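Local coordinates for type III secretion system effector protein ExoU (Pseudomonas fluorescens, PDB 4QMK) that probably acts as a type III secreted, patatin-like phospholipase toxin brought to the host plasma membrane by binding phosphatidylinositol 4,5-bisphosphate, at residues 378-383 and 427-432; 537-542 and 562-567. All coordinates share one frame; numbering follows the deposited sequence.

Interaction 1 of 2, residues 378-383 and 427-432; sequences FSEQTV and QQRELE
R429 lays one face of its guanidinium against the end of helix 374-380. E380 and Q381 supply that surface. E380 O lies 3.7 Å from R429 CD. Q381 CG sits over the same face, 3.9 Å from R429 NH2. E380 CB comes within 3.8 Å of R429 NH1. No direct hydrogen bond joins the two segments. The E380 and R429 side chains cross at about a right angle, and their charged groups stop short of a salt bridge, with E380 OE1 4.2 Å from R429 NH1. A water bridges the two groups instead. It donates to E380 OE1 at 2.7 Å and accepts from R429 NH1 at 3.1 Å, lying in the guanidinium plane at its edge. R429 is bent at two torsions (chi2 -62°, chi3 -67°), which turns its end toward E380 and Q381. Its stronger partner lies outside: NE makes a salt bridge to E331, which should fix the rotation of the group. H425 donates to E380 O, and Q381 OE1 accepts from A332 N. Within 427-432, Q428 NE2 donates almost straight to E432 OE2 at 2.8 Å. This surface contact joins the C-terminal part of helix 408-431 to the turn between helix 374-380 and strand 382-389. That strand pairs in parallel with strand 332-337, within the mixed sheet that holds strands 68-72 and 99-103, as in patatin-like phospholipases.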
# COMPACT_ATOMS: atom_id res chain seq x y z
N PHE A 378 30.75 -16.81 -3.52
CA PHE A 378 30.66 -15.40 -3.30
C PHE A 378 32.03 -14.77 -3.54
O PHE A 378 32.14 -13.75 -4.29
CB PHE A 378 30.15 -15.14 -1.87
CG PHE A 378 30.15 -13.70 -1.45
CD1 PHE A 378 31.28 -13.11 -0.84
CD2 PHE A 378 29.00 -12.93 -1.59
CE1 PHE A 378 31.27 -11.77 -0.44
CE2 PHE A 378 28.98 -11.59 -1.18
CZ PHE A 378 30.11 -11.01 -0.61
N SER A 379 33.09 -15.37 -3.01
CA SER A 379 34.40 -14.71 -3.15
C SER A 379 35.01 -14.94 -4.52
O SER A 379 35.74 -14.12 -4.98
CB SER A 379 35.37 -15.05 -1.99
OG SER A 379 36.08 -16.22 -2.21
N GLU A 380 34.69 -16.04 -5.19
CA GLU A 380 35.14 -16.26 -6.56
C GLU A 380 34.45 -15.27 -7.51
O GLU A 380 34.99 -14.91 -8.58
CB GLU A 380 34.79 -17.67 -7.02
CG GLU A 380 35.69 -18.78 -6.49
CD GLU A 380 35.07 -20.19 -6.62
OE1 GLU A 380 34.01 -20.33 -7.26
OE2 GLU A 380 35.65 -21.15 -6.08
N GLN A 381 33.26 -14.84 -7.12
CA GLN A 381 32.49 -13.95 -7.93
C GLN A 381 32.70 -12.49 -7.58
O GLN A 381 31.98 -11.62 -8.05
CB GLN A 381 31.03 -14.31 -7.78
CG GLN A 381 30.71 -15.57 -8.56
CD GLN A 381 29.43 -16.26 -8.13
OE1 GLN A 381 28.34 -15.70 -8.18
NE2 GLN A 381 29.56 -17.49 -7.78
N THR A 382 33.67 -12.23 -6.70
CA THR A 382 33.91 -10.91 -6.20
C THR A 382 35.08 -10.31 -6.94
O THR A 382 36.06 -11.01 -7.15
CB THR A 382 34.27 -10.97 -4.71
OG1 THR A 382 33.13 -11.41 -3.97
CG2 THR A 382 34.72 -9.66 -4.22
N VAL A 383 34.97 -9.04 -7.35
CA VAL A 383 36.09 -8.35 -7.97
C VAL A 383 36.43 -7.12 -7.14
O VAL A 383 35.54 -6.35 -6.73
CB VAL A 383 35.80 -7.98 -9.46
CG1 VAL A 383 34.72 -6.95 -9.58
CG2 VAL A 383 37.04 -7.52 -10.17
N GLN A 427 37.14 -12.44 -17.87
CA GLN A 427 37.85 -13.38 -18.70
C GLN A 427 38.21 -14.63 -17.91
O GLN A 427 37.95 -15.74 -18.36
CB GLN A 427 39.10 -12.74 -19.29
CG GLN A 427 38.88 -11.75 -20.45
CD GLN A 427 38.44 -12.43 -21.75
OE1 GLN A 427 37.30 -12.87 -21.90
NE2 GLN A 427 39.38 -12.53 -22.71
N GLN A 428 38.77 -14.46 -16.72
CA GLN A 428 39.15 -15.57 -15.84
C GLN A 428 37.96 -16.43 -15.52
O GLN A 428 38.05 -17.67 -15.43
CB GLN A 428 39.75 -15.01 -14.55
CG GLN A 428 40.07 -16.05 -13.48
CD GLN A 428 41.17 -16.99 -13.94
OE1 GLN A 428 42.16 -16.54 -14.52
NE2 GLN A 428 40.99 -18.30 -13.73
N ARG A 429 36.82 -15.80 -15.29
CA ARG A 429 35.64 -16.57 -15.00
C ARG A 429 35.30 -17.55 -16.16
O ARG A 429 34.83 -18.66 -15.93
CB ARG A 429 34.44 -15.66 -14.70
CG ARG A 429 34.54 -14.83 -13.43
CD ARG A 429 34.63 -15.66 -12.18
NE ARG A 429 33.41 -16.43 -11.91
CZ ARG A 429 33.37 -17.59 -11.25
NH1 ARG A 429 34.46 -18.13 -10.79
NH2 ARG A 429 32.24 -18.21 -11.05
N GLU A 430 35.52 -17.14 -17.39
CA GLU A 430 35.24 -18.05 -18.51
C GLU A 430 36.14 -19.31 -18.54
O GLU A 430 35.79 -20.29 -19.19
CB GLU A 430 35.39 -17.33 -19.82
CG GLU A 430 34.38 -16.25 -20.09
CD GLU A 430 34.45 -15.80 -21.53
OE1 GLU A 430 35.32 -16.35 -22.26
OE2 GLU A 430 33.66 -14.93 -21.95
N LEU A 431 37.28 -19.27 -17.86
CA LEU A 431 38.19 -20.38 -17.83
C LEU A 431 37.89 -21.43 -16.70
O LEU A 431 38.48 -22.50 -16.67
CB LEU A 431 39.61 -19.85 -17.65
CG LEU A 431 40.10 -18.87 -18.71
CD1 LEU A 431 41.57 -18.54 -18.48
CD2 LEU A 431 39.89 -19.43 -20.12
N GLU A 432 37.02 -21.13 -15.77
CA GLU A 432 36.78 -22.04 -14.69
C GLU A 432 35.94 -23.17 -15.21
O GLU A 432 35.11 -23.00 -16.08
CB GLU A 432 36.03 -21.38 -13.54
CG GLU A 432 36.65 -20.13 -12.99
CD GLU A 432 38.00 -20.33 -12.30
OE1 GLU A 432 38.23 -21.38 -11.69
OE2 GLU A 432 38.83 -19.38 -12.35
O HOH W 1 33.96 -21.07 -9.86

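Interaction 2 of 2, residues 537-542 and 562-567; sequences QLLQVG and AEMQKR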
# COMPACT_ATOMS: atom_id res chain seq x y z
N GLN A 537 -2.02 -20.76 -7.97
CA GLN A 537 -3.43 -20.92 -7.53
C GLN A 537 -3.73 -22.39 -7.25
O GLN A 537 -4.42 -22.71 -6.28
CB GLN A 537 -4.45 -20.52 -8.58
CG GLN A 537 -4.38 -19.15 -9.17
CD GLN A 537 -5.44 -18.98 -10.26
OE1 GLN A 537 -5.12 -18.59 -11.39
NE2 GLN A 537 -6.69 -19.31 -9.93
N LEU A 538 -3.26 -23.26 -8.14
CA LEU A 538 -3.49 -24.67 -7.98
C LEU A 538 -2.83 -25.14 -6.70
O LEU A 538 -3.43 -25.91 -5.95
CB LEU A 538 -3.01 -25.47 -9.17
CG LEU A 538 -3.19 -26.97 -8.95
CD1 LEU A 538 -4.64 -27.39 -8.78
CD2 LEU A 538 -2.54 -27.74 -10.07
N LEU A 539 -1.61 -24.66 -6.43
CA LEU A 539 -0.95 -25.05 -5.16
C LEU A 539 -1.73 -24.62 -3.94
O LEU A 539 -1.77 -25.34 -2.94
CB LEU A 539 0.47 -24.54 -5.07
CG LEU A 539 1.44 -25.26 -5.99
CD1 LEU A 539 2.81 -24.64 -5.88
CD2 LEU A 539 1.49 -26.73 -5.67
N GLN A 540 -2.38 -23.46 -4.01
CA GLN A 540 -3.22 -23.03 -2.86
C GLN A 540 -4.37 -24.00 -2.65
O GLN A 540 -4.60 -24.45 -1.53
CB GLN A 540 -3.76 -21.61 -3.06
CG GLN A 540 -2.67 -20.53 -3.14
CD GLN A 540 -1.65 -20.63 -1.99
OE1 GLN A 540 -2.01 -20.92 -0.84
NE2 GLN A 540 -0.38 -20.41 -2.30
N VAL A 541 -5.07 -24.34 -3.73
CA VAL A 541 -6.17 -25.28 -3.66
C VAL A 541 -5.67 -26.57 -3.06
O VAL A 541 -6.30 -27.15 -2.19
CB VAL A 541 -6.73 -25.63 -5.06
CG1 VAL A 541 -7.74 -26.77 -4.93
CG2 VAL A 541 -7.36 -24.41 -5.72
N GLY A 542 -4.52 -27.03 -3.54
CA GLY A 542 -3.93 -28.27 -3.04
C GLY A 542 -3.74 -28.21 -1.54
O GLY A 542 -4.06 -29.16 -0.85
N ALA A 562 3.85 -30.22 -0.64
CA ALA A 562 4.89 -30.42 0.36
C ALA A 562 6.17 -29.61 -0.02
O ALA A 562 6.84 -29.04 0.83
CB ALA A 562 5.22 -31.90 0.50
N GLU A 563 6.49 -29.55 -1.30
CA GLU A 563 7.62 -28.74 -1.77
C GLU A 563 7.36 -27.23 -1.54
O GLU A 563 8.27 -26.50 -1.18
CB GLU A 563 7.87 -29.00 -3.22
CG GLU A 563 9.00 -28.22 -3.84
CD GLU A 563 10.36 -28.44 -3.24
OE1 GLU A 563 11.18 -27.49 -3.37
OE2 GLU A 563 10.62 -29.50 -2.65
N MET A 564 6.12 -26.81 -1.70
CA MET A 564 5.76 -25.44 -1.49
C MET A 564 5.98 -25.04 -0.06
O MET A 564 6.52 -23.96 0.21
CB MET A 564 4.31 -25.17 -1.85
CG MET A 564 3.94 -23.69 -1.83
SD MET A 564 2.16 -23.38 -1.90
CE MET A 564 1.70 -24.28 -0.42
N GLN A 565 5.53 -25.89 0.86
CA GLN A 565 5.62 -25.65 2.28
C GLN A 565 7.09 -25.67 2.71
O GLN A 565 7.54 -24.83 3.49
CB GLN A 565 4.70 -26.62 3.02
CG GLN A 565 3.22 -26.25 2.80
CD GLN A 565 2.16 -27.32 3.16
OE1 GLN A 565 2.47 -28.51 3.35
NE2 GLN A 565 0.88 -26.89 3.19
N LYS A 566 7.87 -26.55 2.11
CA LYS A 566 9.30 -26.59 2.36
C LYS A 566 9.97 -25.25 1.98
O LYS A 566 10.76 -24.72 2.74
CB LYS A 566 9.92 -27.76 1.60
CG LYS A 566 11.44 -27.94 1.70
CD LYS A 566 11.83 -29.28 1.11
CE LYS A 566 13.34 -29.48 1.03
NZ LYS A 566 13.96 -28.49 0.11
N ARG A 567 9.64 -24.71 0.81
CA ARG A 567 10.18 -23.44 0.36
C ARG A 567 9.76 -22.28 1.23
O ARG A 567 10.58 -21.37 1.50
CB ARG A 567 9.79 -23.16 -1.07
CG ARG A 567 10.67 -23.94 -2.02
CD ARG A 567 10.36 -23.71 -3.50
NE ARG A 567 10.92 -24.84 -4.26
CZ ARG A 567 11.03 -24.89 -5.57
NH1 ARG A 567 10.61 -23.88 -6.31
NH2 ARG A 567 11.55 -25.95 -6.13
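Next to M564, which reaches across to L539, the carboxylate oxygen E563 OE1 is gripped twice by R567. R567 NE donates to the anti lone pair of E563 OE1 at 2.8 Å, with an N-H...O angle of 150°. R567 NH2 adds a weak bond to E563 OE1 at 3.2 Å. The pair is a salt bridge between residues one helical turn apart, and it stays within helix 555-585. K525 of helix 517-526 touches both of its side chains.

Across the two segments the closest contacts are made by the M564 sulfur. M564 SD lies 3.8 Å from L539 CB, an apolar contact. M564 has CG anti to its own N (chi1 -172°) and stays extended through chi2. This carries SD straight out to the other helix, and the chain bends only at its methyl end. L539 and M564 also have the closest CA atoms of the two segments, 7.7 Å apart.

The two helices are consecutive in the chain and pack against each other within the helical C-terminal part. Segment 562-567 overlaps the ExoU C-terminal domain family region. L539 and M564 are both buried.

Q540 comes in at the exposed border. Its CB starts away from M564, but the bent chain brings NE2 to 3.9 Å from M564 SD, with the two side chains crossing at about a right angle. N528 touches both L539 and M564, and T543 also packs against M564.

In the fold
Interactions 1 and 2 lie on opposite sides of the centre of the chain. Their centres are 36 Å apart and their nearest atoms about 20 Å apart, so they do not touch. In sequence, interaction 1 closes before interaction 2 opens. One side of interaction 1 leads into strand 382-389 of the mixed sheet. The same sheet holds strand 99-103, where a probable nucleophile elbow follows. Strand 382-389 is three places along the sheet from it, with strands 68-72 and 332-337 in between. Interaction 2 lies in the helical C-terminal part, probably the region concerned with membrane localization.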